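Local coordinates for a novel designed pore protein (Synthetic construct, PDB 6TMS) that probably assembles from six helical-hairpin chains into a designed bundle that surrounds a central pore, at residues 12-23 / 52-63. Residues are numbered along the deposited sequence; the frame is centred on the assembly and turned at random.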
ATOM      1  N   LEU F  12      13.632  10.904  -8.088  1.00 43.35           N
ATOM      2  CA  LEU F  12      13.830  10.402  -6.742  1.00 42.89           C
ATOM      3  C   LEU F  12      14.098  11.545  -5.763  1.00 39.10           C
ATOM      4  O   LEU F  12      13.608  11.537  -4.625  1.00 39.37           O
ATOM      5  CB  LEU F  12      14.974   9.380  -6.805  1.00 40.74           C
ATOM      6  CG  LEU F  12      14.937   8.001  -6.088  1.00 38.76           C
ATOM      7  CD1 LEU F  12      13.529   7.387  -5.915  1.00 39.84           C
ATOM      8  CD2 LEU F  12      15.847   6.959  -6.789  1.00 39.18           C
ATOM      9  N   GLU F  13      14.849  12.549  -6.204  1.00 42.06           N
ATOM     10  CA  GLU F  13      15.148  13.725  -5.392  1.00 41.10           C
ATOM     11  C   GLU F  13      13.942  14.660  -5.265  1.00 41.89           C
ATOM     12  O   GLU F  13      13.737  15.295  -4.217  1.00 42.24           O
ATOM     13  CB  GLU F  13      16.359  14.460  -6.009  1.00 40.53           C
ATOM     14  CG  GLU F  13      17.764  13.896  -5.646  1.00 40.93           C
ATOM     15  CD  GLU F  13      18.966  14.537  -6.400  1.00 42.01           C
ATOM     16  OE1 GLU F  13      19.655  13.764  -7.091  1.00 42.35           O
ATOM     17  OE2 GLU F  13      19.208  15.766  -6.384  1.00 41.04           O
ATOM     18  N   GLU F  14      13.126  14.746  -6.310  1.00 40.93           N
ATOM     19  CA  GLU F  14      11.912  15.551  -6.263  1.00 41.55           C
ATOM     20  C   GLU F  14      10.881  14.928  -5.342  1.00 40.48           C
ATOM     21  O   GLU F  14      10.154  15.622  -4.598  1.00 44.48           O
ATOM     22  CB  GLU F  14      11.419  15.645  -7.709  1.00 38.68           C
ATOM     23  CG  GLU F  14       9.955  15.942  -7.978  1.00 36.44           C
ATOM     24  CD  GLU F  14       9.074  14.699  -8.182  1.00 37.42           C
ATOM     25  OE1 GLU F  14       9.551  13.643  -8.666  1.00 36.56           O
ATOM     26  OE2 GLU F  14       7.864  14.816  -7.897  1.00 36.43           O
ATOM     27  N   ALA F  15      10.900  13.604  -5.317  1.00 39.85           N
ATOM     28  CA  ALA F  15      10.042  12.840  -4.437  1.00 36.10           C
ATOM     29  C   ALA F  15      10.432  13.047  -2.988  1.00 37.07           C
ATOM     30  O   ALA F  15       9.577  13.309  -2.130  1.00 40.99           O
ATOM     31  CB  ALA F  15      10.170  11.369  -4.815  1.00 35.32           C
ATOM     32  N   GLU F  16      11.737  12.981  -2.711  1.00 37.74           N
ATOM     33  CA  GLU F  16      12.218  13.265  -1.367  1.00 40.00           C
ATOM     34  C   GLU F  16      11.746  14.632  -0.927  1.00 38.97           C
ATOM     35  O   GLU F  16      11.259  14.817   0.209  1.00 46.76           O
ATOM     36  CB  GLU F  16      13.745  13.182  -1.339  1.00 38.59           C
ATOM     37  CG  GLU F  16      14.320  11.801  -1.091  1.00 37.48           C
ATOM     38  CD  GLU F  16      15.846  11.799  -1.049  1.00 41.94           C
ATOM     39  OE1 GLU F  16      16.434  12.153  -2.094  1.00 35.82           O
ATOM     40  OE2 GLU F  16      16.457  11.439  -0.009  1.00 42.55           O
ATOM     41  N   LYS F  17      11.802  15.586  -1.855  1.00 40.61           N
ATOM     42  CA  LYS F  17      11.499  16.959  -1.495  1.00 43.48           C
ATOM     43  C   LYS F  17      10.017  17.071  -1.087  1.00 42.93           C
ATOM     44  O   LYS F  17       9.680  17.716  -0.073  1.00 41.96           O
ATOM     45  CB  LYS F  17      12.009  17.845  -2.668  1.00 84.76           C
ATOM     46  CG  LYS F  17      11.730  19.358  -2.757  1.00 64.84           C
ATOM     47  CD  LYS F  17      10.813  19.740  -3.881  1.00 42.99           C
ATOM     48  CE  LYS F  17       9.567  20.351  -3.330  1.00 40.58           C
ATOM     49  NZ  LYS F  17       8.434  20.021  -4.202  1.00 37.85           N
ATOM     50  N   LYS F  18       9.123  16.326  -1.744  1.00 42.71           N
ATOM     51  CA  LYS F  18       7.735  16.347  -1.256  1.00 42.37           C
ATOM     52  C   LYS F  18       7.446  15.473  -0.021  1.00 49.39           C
ATOM     53  O   LYS F  18       6.521  15.794   0.731  1.00 43.39           O
ATOM     54  CB  LYS F  18       6.780  15.987  -2.375  1.00 36.97           C
ATOM     55  CG  LYS F  18       7.235  16.615  -3.642  1.00 37.11           C
ATOM     56  CD  LYS F  18       6.260  16.548  -4.789  1.00 30.75           C
ATOM     57  CE  LYS F  18       6.167  15.211  -5.480  1.00 30.76           C
ATOM     58  NZ  LYS F  18       5.270  15.354  -6.670  1.00 29.00           N
ATOM     59  N   LEU F  19       8.116  14.328   0.173  1.00 40.69           N
ATOM     60  CA  LEU F  19       7.835  13.520   1.367  1.00 41.81           C
ATOM     61  C   LEU F  19       8.048  14.364   2.595  1.00 42.17           C
ATOM     62  O   LEU F  19       7.312  14.283   3.589  1.00 41.32           O
ATOM     63  CB  LEU F  19       8.765  12.307   1.455  1.00 37.91           C
ATOM     64  CG  LEU F  19       8.568  11.396   2.682  1.00 34.21           C
ATOM     65  CD1 LEU F  19       7.218  10.696   2.592  1.00 28.61           C
ATOM     66  CD2 LEU F  19       9.676  10.383   2.855  1.00 30.72           C
ATOM     67  N   TYR F  20       9.130  15.107   2.551  1.00 42.57           N
ATOM     68  CA  TYR F  20       9.549  15.920   3.660  1.00 40.69           C
ATOM     69  C   TYR F  20       8.571  17.073   3.869  1.00 42.73           C
ATOM     70  O   TYR F  20       8.248  17.445   5.019  1.00 40.38           O
ATOM     71  CB  TYR F  20      10.958  16.347   3.269  1.00 42.15           C
ATOM     72  CG  TYR F  20      11.885  15.142   3.039  1.00 40.93           C
ATOM     73  CD1 TYR F  20      11.473  13.854   3.329  1.00 37.71           C
ATOM     74  CD2 TYR F  20      13.192  15.306   2.616  1.00 42.69           C
ATOM     75  CE1 TYR F  20      12.311  12.780   3.167  1.00 36.74           C
ATOM     76  CE2 TYR F  20      14.043  14.224   2.465  1.00 44.61           C
ATOM     77  CZ  TYR F  20      13.595  12.972   2.744  1.00 37.84           C
ATOM     78  OH  TYR F  20      14.446  11.907   2.595  1.00 36.21           O
ATOM     79  N   LYS F  21       8.002  17.527   2.738  1.00 48.40           N
ATOM     80  CA  LYS F  21       6.961  18.554   2.694  1.00 45.81           C
ATOM     81  C   LYS F  21       5.702  18.078   3.413  1.00 37.95           C
ATOM     82  O   LYS F  21       5.142  18.758   4.293  1.00 36.22           O
ATOM     83  CB  LYS F  21       6.735  18.830   1.176  1.00 49.05           C
ATOM     84  CG  LYS F  21       5.437  19.445   0.558  1.00 60.50           C
ATOM     85  CD  LYS F  21       4.991  18.715  -0.736  1.00 39.72           C
ATOM     86  CE  LYS F  21       3.835  17.807  -0.439  1.00 34.89           C
ATOM     87  NZ  LYS F  21       3.042  17.489  -1.628  1.00 31.11           N
ATOM     88  N   LEU F  22       5.305  16.866   3.126  1.00 46.28           N
ATOM     89  CA  LEU F  22       4.114  16.357   3.755  1.00 41.02           C
ATOM     90  C   LEU F  22       4.391  15.878   5.162  1.00 35.09           C
ATOM     91  O   LEU F  22       3.465  15.719   5.950  1.00 45.28           O
ATOM     92  CB  LEU F  22       3.509  15.282   2.879  1.00 41.96           C
ATOM     93  CG  LEU F  22       1.995  15.465   2.967  1.00 33.30           C
ATOM     94  CD1 LEU F  22       1.585  16.772   2.251  1.00 30.78           C
ATOM     95  CD2 LEU F  22       1.213  14.265   2.461  1.00 29.49           C
ATOM     96  N   GLU F  23       5.625  15.559   5.473  1.00 39.01           N
ATOM     97  CA  GLU F  23       5.914  15.207   6.838  1.00 36.30           C
ATOM     98  C   GLU F  23       5.789  16.433   7.722  1.00 36.54           C
ATOM     99  O   GLU F  23       5.153  16.362   8.771  1.00 36.03           O
ATOM    100  CB  GLU F  23       7.257  14.494   6.856  1.00 33.92           C
ATOM    101  CG  GLU F  23       6.890  13.034   6.737  1.00 30.61           C
ATOM    102  CD  GLU F  23       7.959  12.075   6.387  1.00 29.65           C
ATOM    103  OE1 GLU F  23       9.127  12.435   6.195  1.00 28.85           O
ATOM    104  OE2 GLU F  23       7.570  10.914   6.220  1.00 27.06           O
ATOM    105  N   MET F  52       2.470   7.866   5.776  1.00 21.25           N
ATOM    106  CA  MET F  52       3.648   8.690   5.680  1.00 25.04           C
ATOM    107  C   MET F  52       4.885   7.840   5.894  1.00 24.99           C
ATOM    108  O   MET F  52       5.919   8.023   5.235  1.00 25.54           O
ATOM    109  CB  MET F  52       3.503   9.754   6.754  1.00 24.84           C
ATOM    110  CG  MET F  52       3.625  11.205   6.353  1.00 24.66           C
ATOM    111  SD  MET F  52       2.406  11.916   5.258  1.00 26.19           S
ATOM    112  CE  MET F  52       3.596  12.207   3.955  1.00 28.82           C
ATOM    113  N   LEU F  53       4.773   6.857   6.774  1.00 22.88           N
ATOM    114  CA  LEU F  53       5.915   5.998   7.028  1.00 25.34           C
ATOM    115  C   LEU F  53       6.184   5.071   5.846  1.00 23.08           C
ATOM    116  O   LEU F  53       7.343   4.870   5.455  1.00 24.80           O
ATOM    117  CB  LEU F  53       5.659   5.221   8.318  1.00 49.70           C
ATOM    118  CG  LEU F  53       6.799   4.961   9.319  1.00 30.37           C
ATOM    119  CD1 LEU F  53       7.539   3.712   8.920  1.00 27.01           C
ATOM    120  CD2 LEU F  53       7.777   6.114   9.454  1.00 29.93           C
ATOM    121  N   ILE F  54       5.135   4.528   5.230  1.00 22.14           N
ATOM    122  CA  ILE F  54       5.430   3.687   4.082  1.00 23.99           C
ATOM    123  C   ILE F  54       5.948   4.549   2.945  1.00 20.62           C
ATOM    124  O   ILE F  54       6.765   4.094   2.151  1.00 21.55           O
ATOM    125  CB  ILE F  54       4.246   2.767   3.674  1.00 22.02           C
ATOM    126  CG1 ILE F  54       4.281   2.404   2.184  1.00 25.04           C
ATOM    127  CG2 ILE F  54       2.841   3.308   4.023  1.00 21.19           C
ATOM    128  CD1 ILE F  54       4.699   0.993   1.894  1.00 21.41           C
ATOM    129  N   ALA F  55       5.491   5.781   2.803  1.00 23.69           N
ATOM    130  CA  ALA F  55       6.072   6.547   1.717  1.00 23.06           C
ATOM    131  C   ALA F  55       7.555   6.758   1.974  1.00 25.05           C
ATOM    132  O   ALA F  55       8.383   6.586   1.076  1.00 19.83           O
ATOM    133  CB  ALA F  55       5.333   7.862   1.536  1.00 22.96           C
ATOM    134  N   GLU F  56       7.921   7.035   3.217  1.00 23.22           N
ATOM    135  CA  GLU F  56       9.338   7.137   3.535  1.00 25.16           C
ATOM    136  C   GLU F  56      10.089   5.874   3.129  1.00 25.12           C
ATOM    137  O   GLU F  56      11.089   5.920   2.403  1.00 25.06           O
ATOM    138  CB  GLU F  56       9.453   7.408   5.030  1.00 26.58           C
ATOM    139  CG  GLU F  56      10.815   7.830   5.535  1.00 29.75           C
ATOM    140  CD  GLU F  56      10.711   8.635   6.815  1.00 28.70           C
ATOM    141  OE1 GLU F  56       9.568   8.896   7.234  1.00 27.64           O
ATOM    142  OE2 GLU F  56      11.742   9.140   7.311  1.00 29.47           O
ATOM    143  N   SER F  57       9.581   4.728   3.542  1.00 22.46           N
ATOM    144  CA  SER F  57      10.295   3.488   3.289  1.00 21.95           C
ATOM    145  C   SER F  57      10.349   3.162   1.816  1.00 21.82           C
ATOM    146  O   SER F  57      11.313   2.561   1.342  1.00 22.04           O
ATOM    147  CB  SER F  57       9.618   2.356   4.026  1.00 22.27           C
ATOM    148  OG  SER F  57       9.769   2.491   5.416  1.00 22.94           O
ATOM    149  N   LEU F  58       9.259   3.397   1.111  1.00 20.85           N
ATOM    150  CA  LEU F  58       9.255   3.106  -0.309  1.00 20.59           C
ATOM    151  C   LEU F  58      10.206   4.014  -1.040  1.00 18.20           C
ATOM    152  O   LEU F  58      10.925   3.589  -1.946  1.00 22.73           O
ATOM    153  CB  LEU F  58       7.841   3.250  -0.832  1.00 20.05           C
ATOM    154  CG  LEU F  58       7.038   1.962  -0.651  1.00 16.51           C
ATOM    155  CD1 LEU F  58       5.761   2.157  -1.294  1.00 19.73           C
ATOM    156  CD2 LEU F  58       7.691   0.715  -1.285  1.00 18.22           C
ATOM    157  N   LEU F  59      10.315   5.232  -0.578  1.00 21.78           N
ATOM    158  CA  LEU F  59      11.296   6.105  -1.159  1.00 20.44           C
ATOM    159  C   LEU F  59      12.683   5.557  -0.912  1.00 21.54           C
ATOM    160  O   LEU F  59      13.541   5.590  -1.794  1.00 21.08           O
ATOM    161  CB  LEU F  59      11.132   7.470  -0.534  1.00 21.70           C
ATOM    162  CG  LEU F  59      11.412   8.787  -1.226  1.00 24.23           C
ATOM    163  CD1 LEU F  59      11.157   9.881  -0.181  1.00 27.67           C
ATOM    164  CD2 LEU F  59      12.832   8.867  -1.731  1.00 26.00           C
ATOM    165  N   ILE F  60      12.928   5.044   0.288  1.00 21.49           N
ATOM    166  CA  ILE F  60      14.251   4.502   0.533  1.00 21.77           C
ATOM    167  C   ILE F  60      14.477   3.271  -0.322  1.00 22.77           C
ATOM    168  O   ILE F  60      15.590   3.027  -0.787  1.00 21.85           O
ATOM    169  CB  ILE F  60      14.452   4.253   2.040  1.00 23.75           C
ATOM    170  CG1 ILE F  60      14.858   5.534   2.802  1.00 38.31           C
ATOM    171  CG2 ILE F  60      15.536   3.240   2.287  1.00 26.70           C
ATOM    172  CD1 ILE F  60      14.098   6.816   2.498  1.00 25.16           C
ATOM    173  N   ILE F  61      13.452   2.476  -0.566  1.00 19.82           N
ATOM    174  CA  ILE F  61      13.670   1.338  -1.436  1.00 19.97           C
ATOM    175  C   ILE F  61      13.982   1.805  -2.839  1.00 20.24           C
ATOM    176  O   ILE F  61      14.816   1.225  -3.528  1.00 23.16           O
ATOM    177  CB  ILE F  61      12.445   0.417  -1.385  1.00 19.10           C
ATOM    178  CG1 ILE F  61      12.436  -0.322  -0.045  1.00 21.32           C
ATOM    179  CG2 ILE F  61      12.416  -0.530  -2.575  1.00 20.35           C
ATOM    180  CD1 ILE F  61      11.082  -0.729   0.457  1.00 21.54           C
ATOM    181  N   ALA F  62      13.353   2.869  -3.288  1.00 20.92           N
ATOM    182  CA  ALA F  62      13.703   3.318  -4.618  1.00 22.23           C
ATOM    183  C   ALA F  62      15.133   3.836  -4.642  1.00 22.26           C
ATOM    184  O   ALA F  62      15.914   3.500  -5.538  1.00 30.26           O
ATOM    185  CB  ALA F  62      12.701   4.358  -5.084  1.00 23.01           C
ATOM    186  N   ILE F  63      15.525   4.596  -3.628  1.00 25.10           N
ATOM    187  CA  ILE F  63      16.892   5.087  -3.604  1.00 26.89           C
ATOM    188  C   ILE F  63      17.848   3.904  -3.680  1.00 27.61           C
ATOM    189  O   ILE F  63      18.823   3.902  -4.438  1.00 29.50           O
ATOM    190  CB  ILE F  63      17.128   5.927  -2.334  1.00 24.18           C
ATOM    191  CG1 ILE F  63      16.191   7.152  -2.261  1.00 26.70           C
ATOM    192  CG2 ILE F  63      18.573   6.422  -2.302  1.00 26.82           C
ATOM    193  CD1 ILE F  63      16.014   7.714  -0.831  1.00 26.45           C
TER
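L19 and L59 show how two antiparallel helices of a designed hairpin interlock by knobs-into-holes. L19 drops among M52, A55, E56 and L59, and L59 answers by entering the hole formed by L12, A15, E16 and L19. With CG anti to the backbone N (chi1 179°), L19 spreads its two methyls across the opposite helix: CD1 meets CB of A55 at 3.6 Å, while CD2 touches CD1 of L59. The other methyl of L59, CD2, lies 3.4 Å from CG of E16, the two side chains crossing at about a right angle. At one end CD1 of L12 meets CB of A62, with CG of L12 near CG1 of I63. At the other, M52 bends at chi2 and chi3 and brings CE beside CB and CD2 of L22, with SD near that CD2. Helices 2-32 and 39-68 thus join through a buried apolar seam, their local axes 10.5 Å apart and inclined at 161°.

The flank is looser and polar. E16, E23 and E56 are all partly exposed there, and E16 reaches CD1 of I63 only with its carboxylate end. The carboxylates of E23 and E56 face each other, planes 45° apart, without a bond and probably with some repulsion. With an alanine at E23, CG of M52 would probably lose the methylene it slides past, opening a gap at that edge. Other chains place apolar side chains on L53, I54, S57 and L58. Cohesion between the two helices therefore rests on shape and hydrophobic burial, the flanking glutamates contributing through their methylenes.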